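Local coordinates for cytoplasmic export protein 1 (Saccharomyces cerevisiae, PDB 3VWA), which takes part in nuclear tRNA export, binding tRNA, and may collect it from export receptors at the nuclear pore for delivery to the translation machinery, at residues A[341-346]-A[374-379]; A[349-354]-A[382-387]. All coordinates share one frame; numbering follows the deposited sequence.

Contact 1: A[341-346]-A[374-379]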
loop_
_atom_site.group_PDB
_atom_site.type_symbol
_atom_site.label_atom_id
_atom_site.label_comp_id
_atom_site.label_asym_id
_atom_site.label_seq_id
_atom_site.Cartn_x
_atom_site.Cartn_y
_atom_site.Cartn_z
ATOM N N GLY A 341 1.998 13.343 0.033
ATOM C CA GLY A 341 1.474 14.092 -1.100
ATOM C C GLY A 341 0.511 13.317 -1.979
ATOM O O GLY A 341 0.002 13.863 -2.960
ATOM N N PHE A 342 0.277 12.041 -1.659
ATOM C CA PHE A 342 -0.755 11.273 -2.309
ATOM C C PHE A 342 -2.035 12.126 -2.358
ATOM O O PHE A 342 -2.672 12.318 -3.411
ATOM C CB PHE A 342 -0.973 10.016 -1.468
ATOM C CG PHE A 342 -1.985 9.081 -2.038
ATOM C CD1 PHE A 342 -1.769 8.466 -3.266
ATOM C CD2 PHE A 342 -3.161 8.823 -1.360
ATOM C CE1 PHE A 342 -2.717 7.626 -3.809
ATOM C CE2 PHE A 342 -4.110 7.957 -1.890
ATOM C CZ PHE A 342 -3.878 7.356 -3.114
ATOM N N ASN A 343 -2.387 12.688 -1.213
ATOM C CA ASN A 343 -3.510 13.591 -1.154
ATOM C C ASN A 343 -3.462 14.636 -2.285
ATOM O O ASN A 343 -4.471 14.814 -2.973
ATOM C CB ASN A 343 -3.635 14.221 0.257
ATOM C CG ASN A 343 -2.539 15.277 0.574
ATOM O OD1 ASN A 343 -1.491 15.374 -0.103
ATOM N ND2 ASN A 343 -2.797 16.089 1.614
ATOM N N ASP A 344 -2.293 15.278 -2.522
ATOM C CA ASP A 344 -2.172 16.279 -3.596
ATOM C C ASP A 344 -2.269 15.676 -4.972
ATOM O O ASP A 344 -2.817 16.294 -5.881
ATOM C CB ASP A 344 -0.873 17.104 -3.462
ATOM C CG ASP A 344 -0.831 17.928 -2.188
ATOM O OD1 ASP A 344 -1.900 18.185 -1.587
ATOM O OD2 ASP A 344 0.271 18.319 -1.762
ATOM N N LEU A 345 -1.803 14.434 -5.106
ATOM C CA LEU A 345 -1.850 13.700 -6.360
ATOM C C LEU A 345 -3.289 13.474 -6.780
ATOM O O LEU A 345 -3.663 13.709 -7.920
ATOM C CB LEU A 345 -1.125 12.355 -6.203
ATOM C CG LEU A 345 -0.767 11.629 -7.529
ATOM C CD1 LEU A 345 0.536 10.871 -7.365
ATOM C CD2 LEU A 345 -1.840 10.661 -7.992
ATOM N N ILE A 346 -4.100 13.062 -5.817
ATOM C CA ILE A 346 -5.475 12.681 -6.072
ATOM C C ILE A 346 -6.267 13.938 -6.388
ATOM O O ILE A 346 -7.034 13.946 -7.318
ATOM C CB ILE A 346 -6.069 11.906 -4.878
ATOM C CG1 ILE A 346 -5.425 10.515 -4.799
ATOM C CG2 ILE A 346 -7.593 11.857 -4.931
ATOM C CD1 ILE A 346 -5.769 9.584 -5.932
ATOM N N LYS A 374 -11.992 13.284 5.428
ATOM C CA LYS A 374 -13.304 13.877 5.119
ATOM C C LYS A 374 -13.269 15.369 4.778
ATOM O O LYS A 374 -13.877 15.814 3.780
ATOM C CB LYS A 374 -14.305 13.537 6.248
ATOM C CG LYS A 374 -14.421 12.012 6.443
ATOM C CD LYS A 374 -15.506 11.561 7.420
ATOM C CE LYS A 374 -15.918 10.106 7.167
ATOM N NZ LYS A 374 -17.067 9.628 8.000
ATOM N N SER A 375 -12.514 16.136 5.549
ATOM C CA SER A 375 -12.347 17.554 5.256
ATOM C C SER A 375 -11.651 17.766 3.919
ATOM O O SER A 375 -12.014 18.663 3.149
ATOM C CB SER A 375 -11.626 18.288 6.415
ATOM O OG SER A 375 -10.239 18.518 6.138
ATOM N N GLU A 376 -10.655 16.939 3.618
ATOM C CA GLU A 376 -9.975 17.026 2.312
ATOM C C GLU A 376 -10.923 16.599 1.176
ATOM O O GLU A 376 -10.997 17.233 0.101
ATOM C CB GLU A 376 -8.754 16.105 2.304
ATOM C CG GLU A 376 -7.598 16.558 3.179
ATOM C CD GLU A 376 -6.299 15.892 2.758
ATOM O OE1 GLU A 376 -6.122 14.691 3.094
ATOM O OE2 GLU A 376 -5.472 16.563 2.076
ATOM N N ILE A 377 -11.673 15.529 1.410
ATOM C CA ILE A 377 -12.624 15.098 0.381
ATOM C C ILE A 377 -13.658 16.184 0.045
ATOM O O ILE A 377 -13.918 16.514 -1.132
ATOM C CB ILE A 377 -13.325 13.792 0.762
ATOM C CG1 ILE A 377 -12.402 12.620 0.458
ATOM C CG2 ILE A 377 -14.567 13.610 -0.097
ATOM C CD1 ILE A 377 -12.366 11.631 1.579
ATOM N N SER A 378 -14.218 16.750 1.097
ATOM C CA SER A 378 -15.254 17.739 0.973
ATOM C C SER A 378 -14.654 19.014 0.391
ATOM O O SER A 378 -15.203 19.647 -0.514
ATOM C CB SER A 378 -15.848 17.967 2.348
ATOM O OG SER A 378 -16.332 19.291 2.449
ATOM N N SER A 379 -13.476 19.337 0.886
ATOM C CA SER A 379 -12.847 20.601 0.583
ATOM C C SER A 379 -12.206 20.619 -0.794
ATOM O O SER A 379 -12.406 21.560 -1.548
ATOM C CB SER A 379 -11.807 20.923 1.657
ATOM O OG SER A 379 -11.061 22.041 1.280
#

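Contact 2: A[349-354]-A[382-387]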
loop_
_atom_site.group_PDB
_atom_site.type_symbol
_atom_site.label_atom_id
_atom_site.label_comp_id
_atom_site.label_asym_id
_atom_site.label_seq_id
_atom_site.Cartn_x
_atom_site.Cartn_y
_atom_site.Cartn_z
ATOM N N SER A 349 -5.432 15.022 -9.910
ATOM C CA SER A 349 -6.080 14.152 -10.852
ATOM C C SER A 349 -7.584 14.413 -10.994
ATOM O O SER A 349 -8.103 14.258 -12.075
ATOM C CB SER A 349 -5.696 12.700 -10.602
ATOM O OG SER A 349 -6.343 12.182 -9.456
ATOM N N PHE A 350 -8.245 14.897 -9.937
ATOM C CA PHE A 350 -9.661 15.344 -10.004
ATOM C C PHE A 350 -9.872 16.624 -10.815
ATOM O O PHE A 350 -10.904 16.786 -11.479
ATOM C CB PHE A 350 -10.287 15.451 -8.590
ATOM C CG PHE A 350 -10.986 14.166 -8.136
ATOM C CD1 PHE A 350 -12.314 13.914 -8.504
ATOM C CD2 PHE A 350 -10.299 13.179 -7.422
ATOM C CE1 PHE A 350 -12.972 12.727 -8.157
ATOM C CE2 PHE A 350 -10.959 11.995 -7.050
ATOM C CZ PHE A 350 -12.300 11.768 -7.399
ATOM N N LYS A 351 -8.875 17.503 -10.797
ATOM C CA LYS A 351 -8.884 18.710 -11.615
ATOM C C LYS A 351 -8.585 18.391 -13.083
ATOM O O LYS A 351 -8.837 19.218 -13.942
ATOM C CB LYS A 351 -7.813 19.708 -11.156
ATOM C CG LYS A 351 -7.919 20.301 -9.761
ATOM C CD LYS A 351 -6.813 21.340 -9.617
ATOM C CE LYS A 351 -7.052 22.307 -8.470
ATOM N NZ LYS A 351 -6.635 21.743 -7.150
ATOM N N LEU A 352 -8.025 17.222 -13.388
ATOM C CA LEU A 352 -7.760 16.882 -14.810
ATOM C C LEU A 352 -9.036 16.770 -15.651
ATOM O O LEU A 352 -9.980 16.127 -15.246
ATOM C CB LEU A 352 -7.000 15.581 -14.940
ATOM C CG LEU A 352 -5.540 15.671 -14.593
ATOM C CD1 LEU A 352 -5.059 14.245 -14.506
ATOM C CD2 LEU A 352 -4.795 16.462 -15.671
ATOM N N PRO A 353 -9.069 17.401 -16.833
ATOM C CA PRO A 353 -10.389 17.271 -17.461
ATOM C C PRO A 353 -10.574 15.947 -18.211
ATOM O O PRO A 353 -11.612 15.755 -18.851
ATOM C CB PRO A 353 -10.481 18.517 -18.380
ATOM C CG PRO A 353 -9.401 19.444 -17.886
ATOM C CD PRO A 353 -8.302 18.540 -17.367
ATOM N N ASP A 354 -9.610 15.028 -18.105
ATOM C CA ASP A 354 -9.749 13.726 -18.770
ATOM C C ASP A 354 -10.843 12.795 -18.191
ATOM O O ASP A 354 -10.819 12.455 -17.031
ATOM C CB ASP A 354 -8.430 12.971 -18.819
ATOM C CG ASP A 354 -8.410 11.977 -19.939
ATOM O OD1 ASP A 354 -8.382 10.760 -19.700
ATOM O OD2 ASP A 354 -8.490 12.430 -21.089
ATOM N N TYR A 382 -14.765 16.971 -3.683
ATOM C CA TYR A 382 -16.163 17.018 -4.049
ATOM C C TYR A 382 -16.484 18.045 -5.126
ATOM O O TYR A 382 -17.187 17.728 -6.071
ATOM C CB TYR A 382 -17.038 17.300 -2.806
ATOM C CG TYR A 382 -18.513 17.346 -3.100
ATOM C CD1 TYR A 382 -19.181 16.172 -3.388
ATOM C CD2 TYR A 382 -19.243 18.547 -3.112
ATOM C CE1 TYR A 382 -20.517 16.150 -3.671
ATOM C CE2 TYR A 382 -20.614 18.530 -3.394
ATOM C CZ TYR A 382 -21.230 17.289 -3.660
ATOM O OH TYR A 382 -22.564 17.089 -3.942
ATOM N N PRO A 383 -15.993 19.292 -4.982
ATOM C CA PRO A 383 -16.393 20.304 -5.950
ATOM C C PRO A 383 -16.056 19.890 -7.388
ATOM O O PRO A 383 -16.741 20.303 -8.302
ATOM C CB PRO A 383 -15.569 21.536 -5.521
ATOM C CG PRO A 383 -15.370 21.315 -4.049
ATOM C CD PRO A 383 -15.079 19.843 -3.977
ATOM N N HIS A 384 -15.026 19.086 -7.599
ATOM C CA HIS A 384 -14.729 18.613 -8.980
ATOM C C HIS A 384 -15.486 17.365 -9.240
ATOM O O HIS A 384 -16.032 17.126 -10.338
ATOM C CB HIS A 384 -13.221 18.360 -9.138
ATOM C CG HIS A 384 -12.376 19.563 -8.803
ATOM N ND1 HIS A 384 -11.527 19.596 -7.753
ATOM C CD2 HIS A 384 -12.298 20.808 -9.411
ATOM C CE1 HIS A 384 -10.928 20.793 -7.706
ATOM N NE2 HIS A 384 -11.399 21.536 -8.718
ATOM N N PHE A 385 -15.546 16.528 -8.214
ATOM C CA PHE A 385 -16.289 15.306 -8.325
ATOM C C PHE A 385 -17.695 15.553 -8.894
ATOM O O PHE A 385 -18.155 14.884 -9.836
ATOM C CB PHE A 385 -16.347 14.662 -6.962
ATOM C CG PHE A 385 -17.455 13.666 -6.818
ATOM C CD1 PHE A 385 -17.294 12.341 -7.258
ATOM C CD2 PHE A 385 -18.678 14.058 -6.248
ATOM C CE1 PHE A 385 -18.323 11.414 -7.114
ATOM C CE2 PHE A 385 -19.688 13.129 -6.088
ATOM C CZ PHE A 385 -19.509 11.824 -6.539
ATOM N N ILE A 386 -18.363 16.542 -8.320
ATOM C CA ILE A 386 -19.789 16.756 -8.558
ATOM C C ILE A 386 -20.105 17.325 -9.927
ATOM O O ILE A 386 -21.155 17.055 -10.468
ATOM C CB ILE A 386 -20.428 17.636 -7.406
ATOM C CG1 ILE A 386 -21.943 17.447 -7.355
ATOM C CG2 ILE A 386 -19.960 19.089 -7.435
ATOM C CD1 ILE A 386 -22.299 16.001 -7.060
ATOM N N GLN A 387 -19.191 18.103 -10.485
ATOM C CA GLN A 387 -19.321 18.605 -11.863
ATOM C C GLN A 387 -19.449 17.442 -12.805
ATOM O O GLN A 387 -19.972 17.596 -13.913
ATOM C CB GLN A 387 -18.106 19.465 -12.277
ATOM C CG GLN A 387 -17.961 20.785 -11.533
ATOM C CD GLN A 387 -19.303 21.371 -11.105
ATOM O OE1 GLN A 387 -19.863 22.236 -11.761
ATOM N NE2 GLN A 387 -19.823 20.893 -9.985
#

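Contact 1: A[341-346]-A[374-379]
Asn343 and Glu376 meet through a single hydrogen bond between the first turns of helices 342-351 and 374-387 of the helical HEAT-repeat region. The amide nitrogen ND2 of Asn343 donates to OE2 of Glu376 over 2.8 Å, and the carboxylate receives it on the syn lone pair of that oxygen. The bond is bent, 139° at the hydrogen, and OE2 is tilted out of the amide plane; the amide and carboxylate planes themselves stand 59° apart. The two side chains cross at roughly a right angle. Glutamate suits its place because its chain, extended beyond CG, spans a gap in which the nearest CA atoms, those of Asn343 and Glu376, are 8.1 Å apart.

Van der Waals contact adds little: CB of Asn343 lies 3.5 Å from OE2 of Glu376. Asn343 CG sits between its own backbone N and carbonyl carbon (chi1 72°), which brings OD1 back to the amide N of Asp344 in a weak bond, while ND2 faces the neighbouring helix. Asparagine suits the place because one amide can donate and accept at once.

The charges of Asp344 and Glu376 share Arg380, which makes a salt bridge with Asp344 and a long, weak ion pair with Glu376. A single bent bond from a neutral amide to a carboxylate makes this surface link polar and directional, and Arg380 would probably ease the repulsion between Asp344 OD1 and Glu376 OE2, 5.4 Å apart.

Contact 2: A[349-354]-A[382-387]
Lys351 sets its CG methylene over one face of the His384 imidazole. This CH-pi contact brings CG of Lys351 to 4.0 Å from the centroid of the His384 ring, 26° off the ring normal and offset toward the rim, with CE1 of His384 its nearest atom. Lysine suits this place, since an aliphatic carbon near its base can rest on a ring while the chain, bent at chi4, carries the ammonium onward; Lys351 NZ remains 5.0 Å from His384 NE2. The imidazole is set by CG lying anti to the carbonyl carbon (chi1 -56°), and its ND1 has a weak hydrogen bond with the carbonyl of Arg380 in the turn before.

Beside it a side chain meets the backbone: CB of His384 rests 3.7 Å from the carbonyl O of Phe350, an oxygen also bonded by Arg358. The contact joins the end of helix 342-351 to helix 374-387 within the alpha-solenoid of the HEAT-repeat region; segment 382-387 lies in the HEAT repeat of residues 381-419. Replacing His384 by an alanine here would remove the ring, and CG of Lys351 would probably lose the face it packs on, freeing the lysine chain to turn.

Inward, the contact is apolar. Phe350 and Phe385 run side by side, pointing the same way, with CE1 of Phe350 4.1 Å from CB of Phe385. Both bulky rings are buried against helix 355-368, Phe350 touching Leu361 and Phe385 touching Leu362 and Leu365.

Overall arrangement
Contacts 1 and 2 lie with their centres 12 Å apart along the same pair of helices, 342-351 and 374-387. Their segments alternate in the sequence: 341-346, 349-354, 374-379, then 382-387. Both helices therefore advance from contact 1 to contact 2, with helix 355-368 making the return between them. Within the later helix a probable hydrogen bond from Tyr382 N to Ile377 O links one segment to the next. The pairing passes from a polar surface link to a partly buried one with aromatic residues. Such successive helix pairing builds the superhelical HEAT region, which follows the N-terminal kinase-like domain in this tRNA-binding protein.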